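Local structure of glucokinase (Streptomyces griseus, 3VGL) at residues Asp231-Leu236 / Glu267-Pro272; Ala43-Val48 / Glu93-Leu98; Ala109-Tyr114 / Ala307-Gln312. The protein probably catalyses the ATP-dependent phosphorylation of D-glucose to D-glucose 6-phosphate, as a kinase of the ROK family. All coordinates share one frame; numbering follows the deposited sequence.

Overall arrangement
All three contacts join helices of one two-domain kinase of the actin-ATPase clan, whose two mixed sheets share the strand order 3-2-1-4-5. Contact 2 comes first along the chain and pairs helices 37-52 and 88-96 on the N-terminal sheet. Contact 3 brings the C-terminal helix 301-311 against helix 105-116, about 19 Å from contact 2 between centres. Contact 1, joining helices 227-251 and 267-280, is nested inside the chain loop that contact 3 closes; their centres lie 28 Å apart, on opposite sides of the chain's centre. Contacts 1 and 2 thus belong to separate domains, while helix 301-311 returns to the N-terminal sheet and sets contact 3 at the domain junction.

Contact 1: residues Asp231-Leu236 / Glu267-Pro272; sequences DSFREL and ELVLDP
F233 and V269 mark the closest backbone approach, their CA atoms 6.7 Å apart, where the short helical segments 231-236 and 267-272 cross at -49° with 9.4 Å between their axes. The interface is wholly apolar. F233 reaches from its helix across to the second segment, and its ring lies obliquely to both partners there. F233 CE2 meets V269 CB at 3.8 Å, with V269 CG2 almost as near, and F233 CZ rests 4.2 Å from L268 CD2, so two successive residues of the second helix share one aromatic ring. V269 sets CG1 between its backbone N and carbonyl carbon (chi1 63°), which turns CG2 anti to the N and into the cleft between the helices. There V269 CG2 also meets L236 CD2 at 4.1 Å, one helical turn on from F233, so that a single methyl touches both F233 and L236. The side chain of F233 lies about 5 Å from the bound ATP analogue AMPPNP, which places this packing close to the nucleotide. In this C-terminal domain of the ROK kinase, neighbouring elements complete the core: helix 215-223 brings I218, S219 and A222 to F233, helix 181-194 adds L184, and on the far flank L270 anchors helix 267-280 to V292 and A294 of strand 291-294 in the domain's sheet.

Contact 2: residues Ala43-Val48 / Glu93-Leu98; sequences AICAAV and EQRVGL
C45 and V96 meet where two helices of the N-terminal domain lie beside each other on its mixed sheet, in the ribonuclease H-like fold of the actin-ATPase clan. Helix 88-96 belongs to the crossover that leads from strand 57-64 to its parallel neighbour 100-104, and helix 37-52 precedes the first of these strands. The backbones come closest at C45 and V96, with 6.7 Å between their CA atoms. C45 holds its sulfur beside the backbone N (chi1 -70°), and this atom serves two partners at once. V96 CG1 packs against C45 SG at 4.0 Å and extends the apolar seam to V48 CG1, 4.3 Å away. On the solvent side R95 arches over the cysteine: C45 SG sits over one face of the guanidinium, 3.7 Å from R95 NE, and the aliphatic base of the arginine also joins in, R95 CB lying 3.8 Å from C45 SG. The bend at chi3 (70°) folds the arginine over to helix 37-52, where NH1 forms a salt bridge with D42. The sulfur is therefore covered by a group whose charge is already engaged by the neighbouring helix. The helix ends with V96, and G97, with positive phi (72°), is the first residue to leave it; G97 N still bonds to E93 O at 2.9 Å, and E93 OE2 accepts from the backbone N of V100. Beneath the seam lies the sheet: V48 packs on V7 and V60 of strands 3-9 and 57-64, L98 on V57 and V60, A47 on I14 and A16 of strand 13-19, while I44 reaches back to L88 and V92 of helix 88-96.

Contact 3: residues Ala109-Tyr114 / Ala307-Gln312; sequences AAWGEY and ADLARQ
The indole of W111 carries L309 over one face and presents its N-H edge to the carboxylate of D308, joining two helices that flank different sheets of the ribonuclease H-like fold of this kinase: helix 105-116 rests on strand 125-130, and the C-terminal helix 301-311 on strand 100-104. L309 CD2 stands 3.7 Å from the centroid of the five-membered ring of W111, nearly on its normal, a CH-pi contact, while L309 CG touches W111 CD1 at 3.5 Å. With CG anti to the backbone N (chi1 -176°), W111 is carried across to the other helix. W111 NE1 donates to the anti lone pair of D308 OD2 at 2.9 Å in a nearly straight bond; the oxygen lies near the indole plane, and the ring and carboxylate planes are only 21° apart. A salt bridge from R115 to the same oxygen ties D308 a second time to helix 105-116, and the positive charges round this buried acid would probably keep it ionised. Replacing W111 by a leucine would remove the indole N-H and is likely to leave D308 OD2 one donor short, with the flat surface under L309 lost. The other carboxylate oxygen is held from within its own helix: R311 NH2 reaches D308 OD1 at 3.1 Å, the acceptor just 3° out of the guanidinium plane.

Contact 1: residues Asp231-Leu236 / Glu267-Pro272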
ATOM      1  N   ASP A 231       0.213  23.212   0.271  1.00 23.45           N
ATOM      2  CA  ASP A 231       0.599  21.806   0.483  1.00 23.04           C
ATOM      3  C   ASP A 231      -0.584  20.829   0.369  1.00 21.23           C
ATOM      4  O   ASP A 231      -0.432  19.689  -0.111  1.00 21.06           O
ATOM      5  CB  ASP A 231       1.287  21.599   1.831  1.00 23.71           C
ATOM      6  CG  ASP A 231       2.063  20.292   1.890  1.00 29.12           C
ATOM      7  OD1 ASP A 231       2.838  20.041   0.937  1.00 32.16           O
ATOM      8  OD2 ASP A 231       1.891  19.516   2.867  1.00 33.01           O
ATOM      9  N   SER A 232      -1.750  21.273   0.822  1.00 20.44           N
ATOM     10  CA  SER A 232      -2.969  20.451   0.748  1.00 19.41           C
ATOM     11  C   SER A 232      -3.383  20.230  -0.712  1.00 19.16           C
ATOM     12  O   SER A 232      -3.806  19.118  -1.097  1.00 18.12           O
ATOM     13  CB  SER A 232      -4.114  21.090   1.530  1.00 20.23           C
ATOM     14  OG  SER A 232      -3.735  21.330   2.871  1.00 21.03           O
ATOM     15  N   PHE A 233      -3.301  21.285  -1.520  1.00 19.20           N
ATOM     16  CA  PHE A 233      -3.536  21.152  -2.944  1.00 18.52           C
ATOM     17  C   PHE A 233      -2.517  20.231  -3.593  1.00 18.30           C
ATOM     18  O   PHE A 233      -2.887  19.453  -4.488  1.00 15.85           O
ATOM     19  CB  PHE A 233      -3.589  22.522  -3.640  1.00 19.51           C
ATOM     20  CG  PHE A 233      -4.946  23.147  -3.598  1.00 20.50           C
ATOM     21  CD1 PHE A 233      -5.200  24.198  -2.729  1.00 21.29           C
ATOM     22  CD2 PHE A 233      -5.993  22.664  -4.381  1.00 21.22           C
ATOM     23  CE1 PHE A 233      -6.465  24.789  -2.663  1.00 23.54           C
ATOM     24  CE2 PHE A 233      -7.269  23.251  -4.324  1.00 22.85           C
ATOM     25  CZ  PHE A 233      -7.507  24.315  -3.450  1.00 20.57           C
ATOM     26  N   ARG A 234      -1.259  20.293  -3.142  1.00 18.72           N
ATOM     27  CA  ARG A 234      -0.207  19.370  -3.634  1.00 19.03           C
ATOM     28  C   ARG A 234      -0.580  17.912  -3.370  1.00 17.61           C
ATOM     29  O   ARG A 234      -0.431  17.056  -4.254  1.00 17.10           O
ATOM     30  CB  ARG A 234       1.175  19.703  -3.036  1.00 20.67           C
ATOM     31  CG  ARG A 234       2.274  18.746  -3.502  1.00 25.68           C
ATOM     32  CD  ARG A 234       3.665  19.167  -3.040  1.00 34.80           C
ATOM     33  NE  ARG A 234       4.650  18.917  -4.101  1.00 41.25           N
ATOM     34  CZ  ARG A 234       4.982  19.789  -5.057  1.00 44.26           C
ATOM     35  NH1 ARG A 234       5.877  19.457  -5.978  1.00 45.86           N
ATOM     36  NH2 ARG A 234       4.424  20.995  -5.101  1.00 46.05           N
ATOM     37  N   GLU A 235      -1.078  17.640  -2.160  1.00 15.99           N
ATOM     38  CA  GLU A 235      -1.450  16.270  -1.801  1.00 14.91           C
ATOM     39  C   GLU A 235      -2.670  15.820  -2.607  1.00 14.16           C
ATOM     40  O   GLU A 235      -2.706  14.683  -3.098  1.00 14.52           O
ATOM     41  CB  GLU A 235      -1.696  16.141  -0.276  1.00 14.71           C
ATOM     42  CG  GLU A 235      -2.036  14.735   0.214  1.00 18.04           C
ATOM     43  CD  GLU A 235      -0.880  13.766   0.197  1.00 23.16           C
ATOM     44  OE1 GLU A 235       0.280  14.197   0.037  1.00 25.69           O
ATOM     45  OE2 GLU A 235      -1.133  12.546   0.339  1.00 24.47           O
ATOM     46  N   LEU A 236      -3.660  16.706  -2.751  1.00 14.09           N
ATOM     47  CA  LEU A 236      -4.835  16.387  -3.595  1.00 12.80           C
ATOM     48  C   LEU A 236      -4.398  16.041  -5.016  1.00 13.47           C
ATOM     49  O   LEU A 236      -4.843  15.051  -5.593  1.00 12.29           O
ATOM     50  CB  LEU A 236      -5.838  17.547  -3.617  1.00 13.49           C
ATOM     51  CG  LEU A 236      -6.957  17.465  -4.654  1.00 12.52           C
ATOM     52  CD1 LEU A 236      -7.897  16.285  -4.367  1.00 13.54           C
ATOM     53  CD2 LEU A 236      -7.736  18.786  -4.668  1.00 15.48           C
ATOM     54  N   GLU A 267      -7.079  27.253 -12.604  1.00 23.10           N
ATOM     55  CA  GLU A 267      -5.669  26.840 -12.590  1.00 22.85           C
ATOM     56  C   GLU A 267      -5.077  26.648 -11.199  1.00 21.93           C
ATOM     57  O   GLU A 267      -4.119  25.892 -11.043  1.00 21.78           O
ATOM     58  CB  GLU A 267      -4.811  27.805 -13.423  1.00 24.21           C
ATOM     59  CG  GLU A 267      -5.039  27.611 -14.913  1.00 25.97           C
ATOM     60  CD  GLU A 267      -4.602  26.239 -15.416  1.00 27.05           C
ATOM     61  OE1 GLU A 267      -3.420  25.871 -15.230  1.00 28.22           O
ATOM     62  OE2 GLU A 267      -5.441  25.546 -16.021  1.00 26.37           O
ATOM     63  N   LEU A 268      -5.670  27.275 -10.182  1.00 22.12           N
ATOM     64  CA  LEU A 268      -5.199  27.070  -8.802  1.00 22.19           C
ATOM     65  C   LEU A 268      -5.099  25.577  -8.480  1.00 21.16           C
ATOM     66  O   LEU A 268      -4.099  25.121  -7.916  1.00 21.65           O
ATOM     67  CB  LEU A 268      -6.089  27.780  -7.780  1.00 22.57           C
ATOM     68  CG  LEU A 268      -5.668  27.628  -6.307  1.00 23.77           C
ATOM     69  CD1 LEU A 268      -4.429  28.464  -5.950  1.00 26.65           C
ATOM     70  CD2 LEU A 268      -6.838  27.963  -5.383  1.00 24.84           C
ATOM     71  N   VAL A 269      -6.129  24.843  -8.874  1.00 19.79           N
ATOM     72  CA  VAL A 269      -6.171  23.380  -8.695  1.00 18.19           C
ATOM     73  C   VAL A 269      -5.758  22.616  -9.960  1.00 18.55           C
ATOM     74  O   VAL A 269      -5.122  21.570  -9.857  1.00 16.59           O
ATOM     75  CB  VAL A 269      -7.549  22.928  -8.129  1.00 18.25           C
ATOM     76  CG1 VAL A 269      -8.691  23.232  -9.096  1.00 18.86           C
ATOM     77  CG2 VAL A 269      -7.536  21.454  -7.745  1.00 17.45           C
ATOM     78  N   LEU A 270      -6.077  23.144 -11.147  1.00 17.84           N
ATOM     79  CA  LEU A 270      -5.762  22.411 -12.374  1.00 18.28           C
ATOM     80  C   LEU A 270      -4.261  22.309 -12.666  1.00 18.38           C
ATOM     81  O   LEU A 270      -3.793  21.279 -13.186  1.00 17.62           O
ATOM     82  CB  LEU A 270      -6.500  22.970 -13.599  1.00 18.79           C
ATOM     83  CG  LEU A 270      -7.783  22.278 -14.048  1.00 17.76           C
ATOM     84  CD1 LEU A 270      -7.483  20.873 -14.597  1.00 17.22           C
ATOM     85  CD2 LEU A 270      -8.815  22.210 -12.904  1.00 19.21           C
ATOM     86  N   ASP A 271      -3.499  23.358 -12.347  1.00 19.65           N
ATOM     87  CA  ASP A 271      -2.066  23.337 -12.634  1.00 20.46           C
ATOM     88  C   ASP A 271      -1.328  22.233 -11.854  1.00 19.07           C
ATOM     89  O   ASP A 271      -0.632  21.433 -12.477  1.00 18.70           O
ATOM     90  CB  ASP A 271      -1.445  24.730 -12.443  1.00 22.69           C
ATOM     91  CG  ASP A 271       0.064  24.743 -12.692  1.00 27.09           C
ATOM     92  OD1 ASP A 271       0.499  24.609 -13.858  1.00 31.08           O
ATOM     93  OD2 ASP A 271       0.820  24.894 -11.710  1.00 32.14           O
ATOM     94  N   PRO A 272      -1.538  22.134 -10.511  1.00 18.75           N
ATOM     95  CA  PRO A 272      -0.894  21.000  -9.841  1.00 17.51           C
ATOM     96  C   PRO A 272      -1.419  19.648 -10.312  1.00 15.99           C
ATOM     97  O   PRO A 272      -0.637  18.698 -10.377  1.00 15.53           O
ATOM     98  CB  PRO A 272      -1.210  21.218  -8.352  1.00 17.60           C
ATOM     99  CG  PRO A 272      -2.234  22.331  -8.295  1.00 21.00           C
ATOM    100  CD  PRO A 272      -2.053  23.121  -9.551  1.00 18.59           C
TER

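Contact 2: residues Ala43-Val48 / Glu93-Leu98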
ATOM      1  N   ALA A  43     -36.781  18.846  -1.118  1.00 24.77           N
ATOM      2  CA  ALA A  43     -35.802  19.836  -1.555  1.00 23.65           C
ATOM      3  C   ALA A  43     -35.713  19.931  -3.074  1.00 22.69           C
ATOM      4  O   ALA A  43     -35.535  21.020  -3.615  1.00 22.51           O
ATOM      5  CB  ALA A  43     -34.431  19.518  -0.967  1.00 23.06           C
ATOM      6  N   ILE A  44     -35.822  18.791  -3.758  1.00 23.06           N
ATOM      7  CA  ILE A  44     -35.858  18.792  -5.229  1.00 22.98           C
ATOM      8  C   ILE A  44     -37.055  19.589  -5.718  1.00 24.07           C
ATOM      9  O   ILE A  44     -36.939  20.399  -6.632  1.00 24.31           O
ATOM     10  CB  ILE A  44     -35.931  17.382  -5.829  1.00 23.17           C
ATOM     11  CG1 ILE A  44     -34.637  16.612  -5.550  1.00 22.17           C
ATOM     12  CG2 ILE A  44     -36.207  17.434  -7.338  1.00 23.14           C
ATOM     13  CD1 ILE A  44     -34.766  15.115  -5.797  1.00 23.69           C
ATOM     14  N   CYS A  45     -38.203  19.360  -5.098  1.00 25.03           N
ATOM     15  CA  CYS A  45     -39.401  20.105  -5.461  1.00 26.11           C
ATOM     16  C   CYS A  45     -39.248  21.607  -5.213  1.00 25.55           C
ATOM     17  O   CYS A  45     -39.667  22.423  -6.053  1.00 25.40           O
ATOM     18  CB  CYS A  45     -40.606  19.521  -4.730  1.00 27.07           C
ATOM     19  SG  CYS A  45     -41.018  17.891  -5.368  1.00 33.65           S
ATOM     20  N   ALA A  46     -38.635  21.973  -4.088  1.00 24.66           N
ATOM     21  CA  ALA A  46     -38.363  23.385  -3.781  1.00 24.80           C
ATOM     22  C   ALA A  46     -37.386  24.004  -4.784  1.00 24.18           C
ATOM     23  O   ALA A  46     -37.562  25.155  -5.211  1.00 24.61           O
ATOM     24  CB  ALA A  46     -37.820  23.533  -2.382  1.00 24.84           C
ATOM     25  N   ALA A  47     -36.353  23.240  -5.136  1.00 23.21           N
ATOM     26  CA  ALA A  47     -35.368  23.678  -6.133  1.00 23.31           C
ATOM     27  C   ALA A  47     -35.981  23.888  -7.513  1.00 23.33           C
ATOM     28  O   ALA A  47     -35.716  24.903  -8.183  1.00 23.66           O
ATOM     29  CB  ALA A  47     -34.199  22.680  -6.216  1.00 22.49           C
ATOM     30  N   VAL A  48     -36.803  22.933  -7.944  1.00 23.25           N
ATOM     31  CA  VAL A  48     -37.497  23.051  -9.227  1.00 23.75           C
ATOM     32  C   VAL A  48     -38.416  24.280  -9.214  1.00 24.75           C
ATOM     33  O   VAL A  48     -38.369  25.085 -10.139  1.00 24.66           O
ATOM     34  CB  VAL A  48     -38.300  21.761  -9.593  1.00 24.43           C
ATOM     35  CG1 VAL A  48     -39.206  21.998 -10.810  1.00 26.13           C
ATOM     36  CG2 VAL A  48     -37.359  20.587  -9.829  1.00 23.40           C
ATOM     37  N   GLU A  93     -41.671  12.913 -10.591  1.00 29.89           N
ATOM     38  CA  GLU A  93     -42.677  13.098 -11.653  1.00 31.96           C
ATOM     39  C   GLU A  93     -44.050  13.299 -11.058  1.00 33.82           C
ATOM     40  O   GLU A  93     -44.796  14.186 -11.477  1.00 34.23           O
ATOM     41  CB  GLU A  93     -42.699  11.928 -12.638  1.00 31.89           C
ATOM     42  CG  GLU A  93     -41.691  12.099 -13.742  1.00 31.35           C
ATOM     43  CD  GLU A  93     -41.776  11.059 -14.840  1.00 31.83           C
ATOM     44  OE1 GLU A  93     -42.489  10.039 -14.687  1.00 33.51           O
ATOM     45  OE2 GLU A  93     -41.100  11.267 -15.865  1.00 31.18           O
ATOM     46  N   GLN A  94     -44.378  12.494 -10.057  1.00 35.47           N
ATOM     47  CA  GLN A  94     -45.713  12.577  -9.484  1.00 37.89           C
ATOM     48  C   GLN A  94     -45.912  13.890  -8.706  1.00 38.05           C
ATOM     49  O   GLN A  94     -47.034  14.387  -8.609  1.00 38.77           O
ATOM     50  CB  GLN A  94     -46.046  11.310  -8.683  1.00 38.61           C
ATOM     51  CG  GLN A  94     -45.630  11.316  -7.236  1.00 41.15           C
ATOM     52  CD  GLN A  94     -46.739  11.773  -6.285  1.00 44.21           C
ATOM     53  OE1 GLN A  94     -46.544  11.804  -5.068  1.00 46.21           O
ATOM     54  NE2 GLN A  94     -47.900  12.120  -6.834  1.00 47.27           N
ATOM     55  N   ARG A  95     -44.825  14.484  -8.213  1.00 37.55           N
ATOM     56  CA  ARG A  95     -44.923  15.756  -7.482  1.00 38.05           C
ATOM     57  C   ARG A  95     -44.774  17.049  -8.295  1.00 37.89           C
ATOM     58  O   ARG A  95     -45.435  18.044  -7.982  1.00 38.52           O
ATOM     59  CB  ARG A  95     -44.008  15.763  -6.268  1.00 37.94           C
ATOM     60  CG  ARG A  95     -44.642  15.044  -5.096  1.00 40.06           C
ATOM     61  CD  ARG A  95     -43.741  15.015  -3.913  1.00 41.65           C
ATOM     62  NE  ARG A  95     -43.588  16.331  -3.298  1.00 42.56           N
ATOM     63  CZ  ARG A  95     -42.881  16.532  -2.190  1.00 40.77           C
ATOM     64  NH1 ARG A  95     -42.296  15.505  -1.595  1.00 40.10           N
ATOM     65  NH2 ARG A  95     -42.765  17.750  -1.680  1.00 41.74           N
ATOM     66  N   VAL A  96     -43.928  17.045  -9.323  1.00 37.03           N
ATOM     67  CA  VAL A  96     -43.760  18.245 -10.156  1.00 36.97           C
ATOM     68  C   VAL A  96     -44.667  18.257 -11.395  1.00 37.30           C
ATOM     69  O   VAL A  96     -44.937  19.317 -11.951  1.00 37.96           O
ATOM     70  CB  VAL A  96     -42.264  18.545 -10.546  1.00 36.41           C
ATOM     71  CG1 VAL A  96     -41.367  18.559  -9.308  1.00 35.45           C
ATOM     72  CG2 VAL A  96     -41.736  17.562 -11.596  1.00 37.46           C
ATOM     73  N   GLY A  97     -45.119  17.080 -11.826  1.00 37.39           N
ATOM     74  CA  GLY A  97     -46.024  16.976 -12.974  1.00 37.18           C
ATOM     75  C   GLY A  97     -45.368  17.265 -14.311  1.00 36.54           C
ATOM     76  O   GLY A  97     -46.031  17.668 -15.265  1.00 37.05           O
ATOM     77  N   LEU A  98     -44.053  17.055 -14.371  1.00 34.64           N
ATOM     78  CA  LEU A  98     -43.281  17.202 -15.602  1.00 33.96           C
ATOM     79  C   LEU A  98     -42.494  15.909 -15.827  1.00 32.82           C
ATOM     80  O   LEU A  98     -42.217  15.194 -14.859  1.00 32.49           O
ATOM     81  CB  LEU A  98     -42.318  18.393 -15.494  1.00 33.86           C
ATOM     82  CG  LEU A  98     -42.867  19.829 -15.498  1.00 34.86           C
ATOM     83  CD1 LEU A  98     -41.759  20.799 -15.124  1.00 35.32           C
ATOM     84  CD2 LEU A  98     -43.466  20.195 -16.837  1.00 36.74           C
TER

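Contact 3: residues Ala109-Tyr114 / Ala307-Gln312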
ATOM      1  N   ALA A 109     -22.364  15.936 -15.816  1.00 15.75           N
ATOM      2  CA  ALA A 109     -21.285  16.925 -15.957  1.00 16.32           C
ATOM      3  C   ALA A 109     -20.457  16.676 -17.230  1.00 16.68           C
ATOM      4  O   ALA A 109     -20.125  17.625 -17.947  1.00 16.92           O
ATOM      5  CB  ALA A 109     -20.378  16.919 -14.710  1.00 15.81           C
ATOM      6  N   ALA A 110     -20.105  15.411 -17.489  1.00 16.66           N
ATOM      7  CA  ALA A 110     -19.368  15.050 -18.703  1.00 17.27           C
ATOM      8  C   ALA A 110     -20.128  15.506 -19.951  1.00 17.85           C
ATOM      9  O   ALA A 110     -19.554  16.135 -20.864  1.00 18.68           O
ATOM     10  CB  ALA A 110     -19.122  13.548 -18.753  1.00 18.26           C
ATOM     11  N   TRP A 111     -21.416  15.183 -19.978  1.00 17.89           N
ATOM     12  CA  TRP A 111     -22.268  15.579 -21.090  1.00 18.92           C
ATOM     13  C   TRP A 111     -22.320  17.115 -21.239  1.00 19.11           C
ATOM     14  O   TRP A 111     -22.188  17.641 -22.363  1.00 19.80           O
ATOM     15  CB  TRP A 111     -23.662  14.956 -20.936  1.00 18.70           C
ATOM     16  CG  TRP A 111     -24.539  15.257 -22.111  1.00 21.30           C
ATOM     17  CD1 TRP A 111     -25.583  16.137 -22.152  1.00 23.00           C
ATOM     18  CD2 TRP A 111     -24.419  14.703 -23.429  1.00 23.02           C
ATOM     19  NE1 TRP A 111     -26.127  16.163 -23.427  1.00 24.43           N
ATOM     20  CE2 TRP A 111     -25.435  15.291 -24.224  1.00 23.75           C
ATOM     21  CE3 TRP A 111     -23.548  13.769 -24.019  1.00 23.83           C
ATOM     22  CZ2 TRP A 111     -25.610  14.965 -25.582  1.00 25.51           C
ATOM     23  CZ3 TRP A 111     -23.719  13.448 -25.363  1.00 25.75           C
ATOM     24  CH2 TRP A 111     -24.753  14.045 -26.126  1.00 25.02           C
ATOM     25  N   GLY A 112     -22.500  17.836 -20.128  1.00 18.33           N
ATOM     26  CA  GLY A 112     -22.543  19.317 -20.169  1.00 18.92           C
ATOM     27  C   GLY A 112     -21.264  19.890 -20.751  1.00 19.37           C
ATOM     28  O   GLY A 112     -21.295  20.790 -21.578  1.00 19.97           O
ATOM     29  N   GLU A 113     -20.121  19.357 -20.325  1.00 18.16           N
ATOM     30  CA  GLU A 113     -18.829  19.839 -20.827  1.00 18.48           C
ATOM     31  C   GLU A 113     -18.591  19.448 -22.276  1.00 19.65           C
ATOM     32  O   GLU A 113     -17.981  20.205 -23.045  1.00 20.13           O
ATOM     33  CB  GLU A 113     -17.691  19.344 -19.932  1.00 17.40           C
ATOM     34  CG  GLU A 113     -17.672  20.059 -18.568  1.00 18.23           C
ATOM     35  CD  GLU A 113     -17.349  21.547 -18.704  1.00 19.67           C
ATOM     36  OE1 GLU A 113     -16.423  21.900 -19.475  1.00 20.39           O
ATOM     37  OE2 GLU A 113     -17.990  22.361 -18.009  1.00 21.74           O
ATOM     38  N   TYR A 114     -19.075  18.270 -22.655  1.00 19.66           N
ATOM     39  CA  TYR A 114     -18.935  17.801 -24.034  1.00 20.89           C
ATOM     40  C   TYR A 114     -19.733  18.712 -24.987  1.00 22.16           C
ATOM     41  O   TYR A 114     -19.243  19.138 -26.046  1.00 22.25           O
ATOM     42  CB  TYR A 114     -19.383  16.343 -24.147  1.00 21.01           C
ATOM     43  CG  TYR A 114     -19.489  15.894 -25.577  1.00 22.29           C
ATOM     44  CD1 TYR A 114     -18.347  15.732 -26.364  1.00 24.35           C
ATOM     45  CD2 TYR A 114     -20.730  15.678 -26.154  1.00 25.62           C
ATOM     46  CE1 TYR A 114     -18.451  15.346 -27.697  1.00 26.46           C
ATOM     47  CE2 TYR A 114     -20.845  15.299 -27.478  1.00 27.61           C
ATOM     48  CZ  TYR A 114     -19.705  15.130 -28.239  1.00 28.29           C
ATOM     49  OH  TYR A 114     -19.837  14.756 -29.553  1.00 30.68           O
ATOM     50  N   ALA A 307     -29.974  19.026 -17.454  1.00 20.80           N
ATOM     51  CA  ALA A 307     -31.010  19.773 -18.200  1.00 21.74           C
ATOM     52  C   ALA A 307     -31.010  19.339 -19.659  1.00 23.01           C
ATOM     53  O   ALA A 307     -32.069  19.084 -20.241  1.00 24.46           O
ATOM     54  CB  ALA A 307     -30.776  21.271 -18.096  1.00 22.31           C
ATOM     55  N   ASP A 308     -29.822  19.245 -20.258  1.00 22.99           N
ATOM     56  CA  ASP A 308     -29.760  18.911 -21.666  1.00 24.36           C
ATOM     57  C   ASP A 308     -30.137  17.458 -21.907  1.00 25.29           C
ATOM     58  O   ASP A 308     -30.767  17.149 -22.905  1.00 26.16           O
ATOM     59  CB  ASP A 308     -28.403  19.245 -22.280  1.00 24.76           C
ATOM     60  CG  ASP A 308     -28.429  19.199 -23.792  1.00 24.93           C
ATOM     61  OD1 ASP A 308     -29.041  20.099 -24.435  1.00 26.20           O
ATOM     62  OD2 ASP A 308     -27.865  18.253 -24.358  1.00 26.32           O
ATOM     63  N   LEU A 309     -29.759  16.559 -20.986  1.00 25.85           N
ATOM     64  CA  LEU A 309     -30.148  15.155 -21.116  1.00 27.36           C
ATOM     65  C   LEU A 309     -31.674  14.970 -20.984  1.00 29.49           C
ATOM     66  O   LEU A 309     -32.239  14.045 -21.566  1.00 31.33           O
ATOM     67  CB  LEU A 309     -29.360  14.261 -20.129  1.00 25.99           C
ATOM     68  CG  LEU A 309     -27.875  14.063 -20.478  1.00 26.11           C
ATOM     69  CD1 LEU A 309     -27.106  13.519 -19.284  1.00 24.03           C
ATOM     70  CD2 LEU A 309     -27.667  13.140 -21.687  1.00 26.08           C
ATOM     71  N   ALA A 310     -32.332  15.860 -20.246  1.00 30.55           N
ATOM     72  CA  ALA A 310     -33.794  15.837 -20.147  1.00 32.67           C
ATOM     73  C   ALA A 310     -34.419  16.220 -21.486  1.00 35.12           C
ATOM     74  O   ALA A 310     -35.429  15.647 -21.884  1.00 36.25           O
ATOM     75  CB  ALA A 310     -34.282  16.769 -19.041  1.00 31.47           C
ATOM     76  N   ARG A 311     -33.797  17.182 -22.168  1.00 37.26           N
ATOM     77  CA  ARG A 311     -34.301  17.721 -23.443  1.00 40.43           C
ATOM     78  C   ARG A 311     -34.198  16.690 -24.563  1.00 42.57           C
ATOM     79  O   ARG A 311     -35.013  16.687 -25.480  1.00 44.02           O
ATOM     80  CB  ARG A 311     -33.528  18.990 -23.805  1.00 40.18           C
ATOM     81  CG  ARG A 311     -34.037  19.780 -25.000  1.00 42.37           C
ATOM     82  CD  ARG A 311     -33.704  21.261 -24.803  1.00 44.22           C
ATOM     83  NE  ARG A 311     -32.348  21.401 -24.281  1.00 43.27           N
ATOM     84  CZ  ARG A 311     -31.951  22.327 -23.410  1.00 42.39           C
ATOM     85  NH1 ARG A 311     -32.813  23.243 -22.949  1.00 38.91           N
ATOM     86  NH2 ARG A 311     -30.680  22.320 -22.995  1.00 38.76           N
ATOM     87  N   GLN A 312     -33.195  15.817 -24.479  1.00 44.33           N
ATOM     88  CA  GLN A 312     -33.071  14.695 -25.410  1.00 46.96           C
ATOM     89  C   GLN A 312     -33.814  13.433 -24.931  1.00 47.88           C
ATOM     90  O   GLN A 312     -33.426  12.305 -25.260  1.00 48.98           O
ATOM     91  CB  GLN A 312     -31.595  14.398 -25.714  1.00 46.97           C
ATOM     92  CG  GLN A 312     -31.071  15.143 -26.951  1.00 50.06           C
ATOM     93  CD  GLN A 312     -30.255  16.375 -26.606  1.00 51.22           C
ATOM     94  OE1 GLN A 312     -29.129  16.264 -26.123  1.00 52.27           O
ATOM     95  NE2 GLN A 312     -30.809  17.557 -26.875  1.00 51.97           N
TER